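Local coordinates for protein MmeI (Methylophilus methylotrophus, PDB 5HR4) that probably transfers methyl groups from S-adenosyl-L-methionine to adenine in DNA, as a type IIL restriction-modification enzyme that binds its DNA target, at residues Glu200-Phe205 and Asp286-Ser291; Met640-Lys645 and Ser771-Tyr776. All coordinates share one frame; numbering follows the deposited sequence.

Contact 1 of 2, residues Glu200-Phe205 and Asp286-Ser291; sequences EDTTIF and DWSRIS. With CA (calcium ion), chain G.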
# COMPACT_ATOMS: atom_id res chain seq x y z
N GLU A 200 -33.44 12.26 2.38
CA GLU A 200 -34.84 11.93 2.08
C GLU A 200 -35.17 10.48 2.42
O GLU A 200 -36.35 10.14 2.59
CB GLU A 200 -35.18 12.23 0.63
CG GLU A 200 -34.44 11.40 -0.40
CD GLU A 200 -34.83 11.82 -1.82
OE1 GLU A 200 -35.90 12.47 -1.94
OE2 GLU A 200 -34.09 11.51 -2.80
N ASP A 201 -34.15 9.62 2.53
CA ASP A 201 -34.30 8.21 2.84
C ASP A 201 -34.20 7.93 4.33
O ASP A 201 -34.23 6.77 4.75
CB ASP A 201 -33.25 7.41 2.08
CG ASP A 201 -33.60 7.25 0.64
OD1 ASP A 201 -34.77 7.54 0.32
OD2 ASP A 201 -32.71 6.83 -0.15
N THR A 202 -34.05 8.97 5.12
CA THR A 202 -34.08 8.91 6.56
C THR A 202 -35.15 9.92 6.99
O THR A 202 -35.95 10.39 6.17
CB THR A 202 -32.68 9.18 7.10
OG1 THR A 202 -31.77 8.22 6.52
CG2 THR A 202 -32.65 9.02 8.61
N THR A 203 -35.16 10.26 8.26
CA THR A 203 -36.16 11.16 8.78
C THR A 203 -35.69 12.61 8.80
O THR A 203 -36.32 13.44 9.47
CB THR A 203 -36.57 10.71 10.17
OG1 THR A 203 -35.38 10.52 10.95
CG2 THR A 203 -37.32 9.39 10.06
N ILE A 204 -34.61 12.93 8.09
CA ILE A 204 -34.12 14.30 8.07
C ILE A 204 -35.05 15.18 7.24
O ILE A 204 -35.55 16.21 7.72
CB ILE A 204 -32.68 14.36 7.56
CG1 ILE A 204 -31.77 13.58 8.50
CG2 ILE A 204 -32.24 15.81 7.51
CD1 ILE A 204 -30.32 13.61 8.10
N PHE A 205 -35.25 14.81 5.98
CA PHE A 205 -36.41 15.26 5.22
C PHE A 205 -37.54 14.25 5.40
O PHE A 205 -37.29 13.07 5.68
CB PHE A 205 -36.12 15.39 3.72
CG PHE A 205 -34.94 16.24 3.36
CD1 PHE A 205 -34.31 17.05 4.29
CD2 PHE A 205 -34.48 16.26 2.05
CE1 PHE A 205 -33.22 17.83 3.92
CE2 PHE A 205 -33.40 17.05 1.68
CZ PHE A 205 -32.77 17.84 2.62
N ASP A 286 -32.07 3.48 -1.92
CA ASP A 286 -32.12 3.75 -0.49
C ASP A 286 -30.69 4.03 -0.02
O ASP A 286 -29.84 3.13 -0.02
CB ASP A 286 -32.74 2.57 0.26
CG ASP A 286 -33.02 2.88 1.73
OD1 ASP A 286 -33.10 4.08 2.09
OD2 ASP A 286 -33.18 1.93 2.52
N TRP A 287 -30.43 5.27 0.37
CA TRP A 287 -29.11 5.67 0.84
C TRP A 287 -28.93 5.42 2.33
O TRP A 287 -27.87 5.76 2.88
CB TRP A 287 -28.85 7.14 0.49
CG TRP A 287 -28.76 7.24 -0.97
CD1 TRP A 287 -29.79 7.19 -1.85
CD2 TRP A 287 -27.56 7.27 -1.75
NE1 TRP A 287 -29.32 7.23 -3.13
CE2 TRP A 287 -27.95 7.29 -3.10
CE3 TRP A 287 -26.20 7.32 -1.43
CZ2 TRP A 287 -27.02 7.36 -4.14
CZ3 TRP A 287 -25.29 7.39 -2.46
CH2 TRP A 287 -25.70 7.40 -3.81
N SER A 288 -29.92 4.78 2.96
CA SER A 288 -29.97 4.71 4.41
C SER A 288 -28.74 4.02 4.99
O SER A 288 -28.19 4.48 6.00
CB SER A 288 -31.24 3.98 4.83
OG SER A 288 -31.51 4.29 6.17
N ARG A 289 -28.29 2.93 4.37
CA ARG A 289 -27.18 2.14 4.89
C ARG A 289 -25.95 2.40 4.03
O ARG A 289 -25.48 1.54 3.27
CB ARG A 289 -27.53 0.65 4.92
CG ARG A 289 -28.77 0.28 5.71
CD ARG A 289 -28.48 0.19 7.20
NE ARG A 289 -29.64 -0.27 7.96
CZ ARG A 289 -29.80 -0.09 9.27
NH1 ARG A 289 -28.87 0.53 9.97
NH2 ARG A 289 -30.90 -0.53 9.87
N ILE A 290 -25.42 3.61 4.13
CA ILE A 290 -24.24 4.01 3.36
C ILE A 290 -23.02 3.75 4.22
O ILE A 290 -23.00 4.05 5.41
CB ILE A 290 -24.32 5.49 2.93
CG1 ILE A 290 -23.04 5.89 2.18
CG2 ILE A 290 -24.56 6.43 4.12
CD1 ILE A 290 -23.14 7.19 1.38
N SER A 291 -21.98 3.19 3.61
CA SER A 291 -20.86 2.67 4.36
C SER A 291 -19.53 3.06 3.73
O SER A 291 -19.50 3.51 2.58
CB SER A 291 -20.98 1.16 4.44
OG SER A 291 -21.47 0.70 3.20
CA CA G . -34.26 7.11 -2.01
O HOH W 1 -36.07 8.65 -2.38
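Asp201 reaches across to the backbone of Asp286 and Trp287 while holding a calcium ion, so two interhelix loops, one after helix 183-200 and one after helix 273-283, meet at a shared metal site. Its CB packs against Asp286 OD1 at 3.3 Å, a contact of the carbon flank rather than of charge. CG stands anti to the carbonyl carbon and beside the backbone N (chi1 -77°), which turns the carboxylate toward the ion. The two carboxylates are steeply inclined, their planes 76° apart, and the positive ion probably eases the presence of a second acid so close by. At the tip the acid is bidentate: OD1 and OD2 of Asp201 each lie 2.4 Å from the calcium. Aspartate suits the site because its short side chain offers two hard oxygens to a hard ion, and here both are used. Water 1, the backbone oxygens of Cys283 and Leu285 and the side-chain OE1 of Gln158 supply the other ligands. OD2 has a further task. Trp287 N donates to it over 2.8 Å, at an N-H...O angle of 161° and from the anti side of the carboxylate, so this oxygen is gripped by both metal and amide and the carboxylate's rotation is fixed. Asp286 turns back on its own segment, where its OD1 takes a weak bond from Ser288 N. Ser288 and Thr202 approach at the margin of the contact, OG and OG1 4.0 Å apart. Trp287 suits its buried place because its side chain packs against Leu194 and Ile161 while NE1 is satisfied by Leu282 O. The same ring presents its edge to the metal ligand: CD1 of Trp287 lies 3.4 Å from Asp201 OD2, close to the ring plane.

Contact 2 of 2, residues Met640-Lys645 and Ser771-Tyr776; sequences MRYGNK and SSNATY. With nucleotides of chain B; nucleotides of chain C.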
# COMPACT_ATOMS: atom_id res chain seq x y z
N MET A 640 30.22 -10.63 -7.14
CA MET A 640 29.05 -10.95 -7.94
C MET A 640 28.71 -9.77 -8.85
O MET A 640 28.98 -8.61 -8.52
CB MET A 640 27.84 -11.28 -7.04
CG MET A 640 26.55 -11.57 -7.78
SD MET A 640 25.25 -12.11 -6.67
CE MET A 640 25.93 -13.68 -6.13
N ARG A 641 28.10 -10.08 -9.99
CA ARG A 641 27.87 -9.10 -11.04
C ARG A 641 26.42 -9.11 -11.49
O ARG A 641 25.71 -10.11 -11.37
CB ARG A 641 28.80 -9.38 -12.23
CG ARG A 641 30.26 -9.40 -11.84
CD ARG A 641 30.86 -8.03 -11.97
NE ARG A 641 30.90 -7.68 -13.38
CZ ARG A 641 31.21 -6.49 -13.87
NH1 ARG A 641 31.51 -5.49 -13.06
NH2 ARG A 641 31.21 -6.32 -15.18
N TYR A 642 25.98 -7.96 -12.01
CA TYR A 642 24.63 -7.74 -12.49
C TYR A 642 24.55 -8.09 -13.98
O TYR A 642 25.45 -7.76 -14.75
CB TYR A 642 24.25 -6.27 -12.25
CG TYR A 642 22.79 -5.88 -12.45
CD1 TYR A 642 21.78 -6.55 -11.78
CD2 TYR A 642 22.43 -4.82 -13.28
CE1 TYR A 642 20.45 -6.20 -11.94
CE2 TYR A 642 21.10 -4.46 -13.45
CZ TYR A 642 20.11 -5.16 -12.77
OH TYR A 642 18.76 -4.83 -12.90
N GLY A 643 23.47 -8.76 -14.37
CA GLY A 643 23.29 -9.15 -15.76
C GLY A 643 23.21 -7.95 -16.70
O GLY A 643 23.00 -6.80 -16.29
N ASN A 644 23.37 -8.24 -18.00
CA ASN A 644 23.36 -7.20 -19.03
C ASN A 644 21.95 -6.65 -19.22
O ASN A 644 20.99 -7.42 -19.38
CB ASN A 644 23.88 -7.74 -20.37
CG ASN A 644 24.99 -8.76 -20.21
OD1 ASN A 644 26.17 -8.41 -20.09
ND2 ASN A 644 24.61 -10.03 -20.22
N LYS A 645 21.83 -5.32 -19.26
CA LYS A 645 20.55 -4.62 -19.38
C LYS A 645 20.43 -4.03 -20.78
O LYS A 645 21.26 -3.20 -21.17
CB LYS A 645 20.46 -3.53 -18.32
CG LYS A 645 19.30 -2.58 -18.45
CD LYS A 645 19.23 -1.66 -17.22
CE LYS A 645 18.31 -0.45 -17.51
NZ LYS A 645 18.15 0.53 -16.39
N SER A 771 23.35 -13.24 -20.32
CA SER A 771 22.41 -13.19 -19.20
C SER A 771 21.82 -11.79 -19.05
O SER A 771 22.56 -10.79 -19.07
CB SER A 771 23.08 -13.61 -17.89
OG SER A 771 24.37 -13.04 -17.76
N SER A 772 20.50 -11.71 -18.89
CA SER A 772 19.76 -10.45 -18.82
C SER A 772 19.89 -9.83 -17.42
O SER A 772 20.35 -10.47 -16.47
CB SER A 772 18.30 -10.70 -19.21
OG SER A 772 17.36 -10.09 -18.34
N ASN A 773 19.47 -8.56 -17.30
CA ASN A 773 19.60 -7.92 -15.99
C ASN A 773 18.59 -8.45 -14.97
O ASN A 773 18.64 -8.03 -13.81
CB ASN A 773 19.50 -6.37 -16.07
CG ASN A 773 18.21 -5.85 -16.70
OD1 ASN A 773 17.85 -6.22 -17.81
ND2 ASN A 773 17.53 -4.94 -16.00
N ALA A 774 17.70 -9.36 -15.37
CA ALA A 774 16.83 -10.09 -14.46
C ALA A 774 17.54 -11.20 -13.73
O ALA A 774 16.88 -12.10 -13.22
CB ALA A 774 15.63 -10.68 -15.22
N THR A 775 18.87 -11.17 -13.67
CA THR A 775 19.66 -12.22 -13.07
C THR A 775 20.92 -11.59 -12.51
O THR A 775 21.30 -10.49 -12.89
CB THR A 775 20.08 -13.29 -14.09
OG1 THR A 775 21.04 -12.72 -15.00
CG2 THR A 775 18.89 -13.85 -14.88
N TYR A 776 21.59 -12.31 -11.62
CA TYR A 776 22.94 -11.98 -11.20
C TYR A 776 23.84 -13.14 -11.59
O TYR A 776 23.36 -14.20 -11.99
CB TYR A 776 23.02 -11.72 -9.68
CG TYR A 776 22.42 -10.40 -9.27
CD1 TYR A 776 21.04 -10.22 -9.24
CD2 TYR A 776 23.23 -9.31 -8.95
CE1 TYR A 776 20.48 -9.01 -8.88
CE2 TYR A 776 22.68 -8.09 -8.59
CZ TYR A 776 21.30 -7.94 -8.56
OH TYR A 776 20.73 -6.74 -8.19
P DT B 3 25.97 -3.63 -9.15
OP1 DT B 3 25.67 -3.62 -7.70
OP2 DT B 3 27.14 -4.44 -9.56
O5' DT B 3 24.66 -4.04 -10.01
C5' DT B 3 23.33 -4.01 -9.45
C4' DT B 3 22.93 -2.63 -8.96
O4' DT B 3 22.97 -1.67 -10.07
C3' DT B 3 21.50 -2.54 -8.40
O3' DT B 3 21.47 -1.62 -7.31
C2' DT B 3 20.73 -1.97 -9.59
C1' DT B 3 21.74 -0.96 -10.09
N1 DT B 3 21.49 -0.48 -11.46
C2 DT B 3 20.68 0.62 -11.65
O2 DT B 3 20.13 1.20 -10.75
N3 DT B 3 20.53 1.00 -12.96
C4 DT B 3 21.12 0.42 -14.07
O4 DT B 3 20.92 0.84 -15.21
C5 DT B 3 21.97 -0.72 -13.80
C7 DT B 3 22.64 -1.44 -14.93
C6 DT B 3 22.11 -1.10 -12.52
P DG C 9 13.21 -2.40 -22.09
OP1 DG C 9 12.50 -1.98 -23.31
OP2 DG C 9 14.49 -3.14 -22.06
O5' DG C 9 13.38 -1.13 -21.14
C5' DG C 9 12.35 -0.21 -21.04
C4' DG C 9 12.54 0.66 -19.84
O4' DG C 9 12.70 -0.15 -18.64
C3' DG C 9 13.79 1.54 -19.87
O3' DG C 9 13.50 2.70 -19.16
C2' DG C 9 14.79 0.69 -19.11
C1' DG C 9 13.88 0.25 -17.99
N9 DG C 9 14.40 -0.85 -17.21
C8 DG C 9 15.21 -1.88 -17.62
N7 DG C 9 15.53 -2.69 -16.67
C5 DG C 9 14.86 -2.16 -15.55
C6 DG C 9 14.80 -2.61 -14.21
O6 DG C 9 15.35 -3.60 -13.70
N1 DG C 9 14.02 -1.77 -13.43
C2 DG C 9 13.36 -0.65 -13.88
N2 DG C 9 12.64 0.04 -13.00
N3 DG C 9 13.41 -0.24 -15.12
C4 DG C 9 14.17 -1.04 -15.89
P DG C 10 14.21 4.09 -19.51
OP1 DG C 10 13.80 4.48 -20.88
OP2 DG C 10 15.67 4.00 -19.27
O5' DG C 10 13.58 5.03 -18.38
C5' DG C 10 12.27 4.76 -17.85
C4' DG C 10 12.12 5.21 -16.40
O4' DG C 10 12.62 4.19 -15.51
C3' DG C 10 12.87 6.49 -16.01
O3' DG C 10 12.18 7.10 -14.97
C2' DG C 10 14.20 5.94 -15.52
C1' DG C 10 13.75 4.68 -14.80
N9 DG C 10 14.75 3.63 -14.74
C8 DG C 10 15.55 3.20 -15.76
N7 DG C 10 16.36 2.22 -15.41
C5 DG C 10 16.07 2.01 -14.07
C6 DG C 10 16.62 1.07 -13.16
O6 DG C 10 17.52 0.22 -13.38
N1 DG C 10 16.03 1.18 -11.88
C2 DG C 10 15.04 2.09 -11.55
N2 DG C 10 14.61 2.07 -10.30
N3 DG C 10 14.52 2.96 -12.40
C4 DG C 10 15.08 2.87 -13.64
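Tyr642 and Tyr776 face each other as a non-hydrogen-bonded pair of an antiparallel sheet in the target recognition domain, their side chains on the same face. They belong to the tightly packed part: CD1 of Tyr642 rests over one face of the Tyr776 ring, 3.5 Å from its CZ, the rings inclined by 56°. Met640 adds a Met-aromatic contact, its SD 5.0 Å from the centroid of the Tyr776 ring and oblique to it. Beyond them the backbones close on a type I turn, Ser772 to Thr775. Gly643 N donates to Thr775 O (3.1 Å) and Asn644 N to Ser771 O (2.9 Å). Glycine suits its place because its CA sits directly against Ser772 O, where a side chain would collide. Within the turn, Thr775 OG1 donates to Ser772 O, and Ser772 OG takes the amide of Ala774 in an ST turn. On the looser, partly exposed side, Arg641 leads away from the other segment and its NH1 forms a salt bridge with a DNA phosphate. Toward the DNA, Tyr642 runs alongside Asn773, CG anti to the backbone N (chi1 -169°); DT3 C5' of chain B covers one ring face, and the hydroxyl takes a weak bond from Asn773 ND2 while bonding a cytosine N4. A leucine here would probably leave the cytosine amine and Asn773 ND2 without that hydroxyl and open a gap beside Tyr776 and the DT3 sugar. Asn773 ND2 also donates to DG9 N7 of chain C. The extended Lys645 carries NZ to DG10 N7 (2.6 Å) and O6 of chain C and to DT3 O4. Such donors, on the turn and on the loop after strand 641-642, are consistent with direct reading of major-groove acceptors; N7 is common to both purines, whereas O6 would favour guanine over adenine.

In the fold
From the N terminus of the modelled chain, helix 183-200 leads into the first half of contact 1, and an excursion of 80 residues, about half of it helix and none of it strand, returns at 286-291, joining the loops after helices 183-200 and 273-283 at the calcium site. The chain then enters helix 292-301 and builds the large mixed sheet of the methyltransferase region with its sinefungin pocket. Only later does contact 2 open at 640-645; it closes after 125 intervening residues, at 771-776, pinning edge strand 641-642 to strand 775-779 of the target recognition domain. The two loops follow in series, neither nested nor crossed, their centres 59 Å apart on opposite sides of the chain's centre.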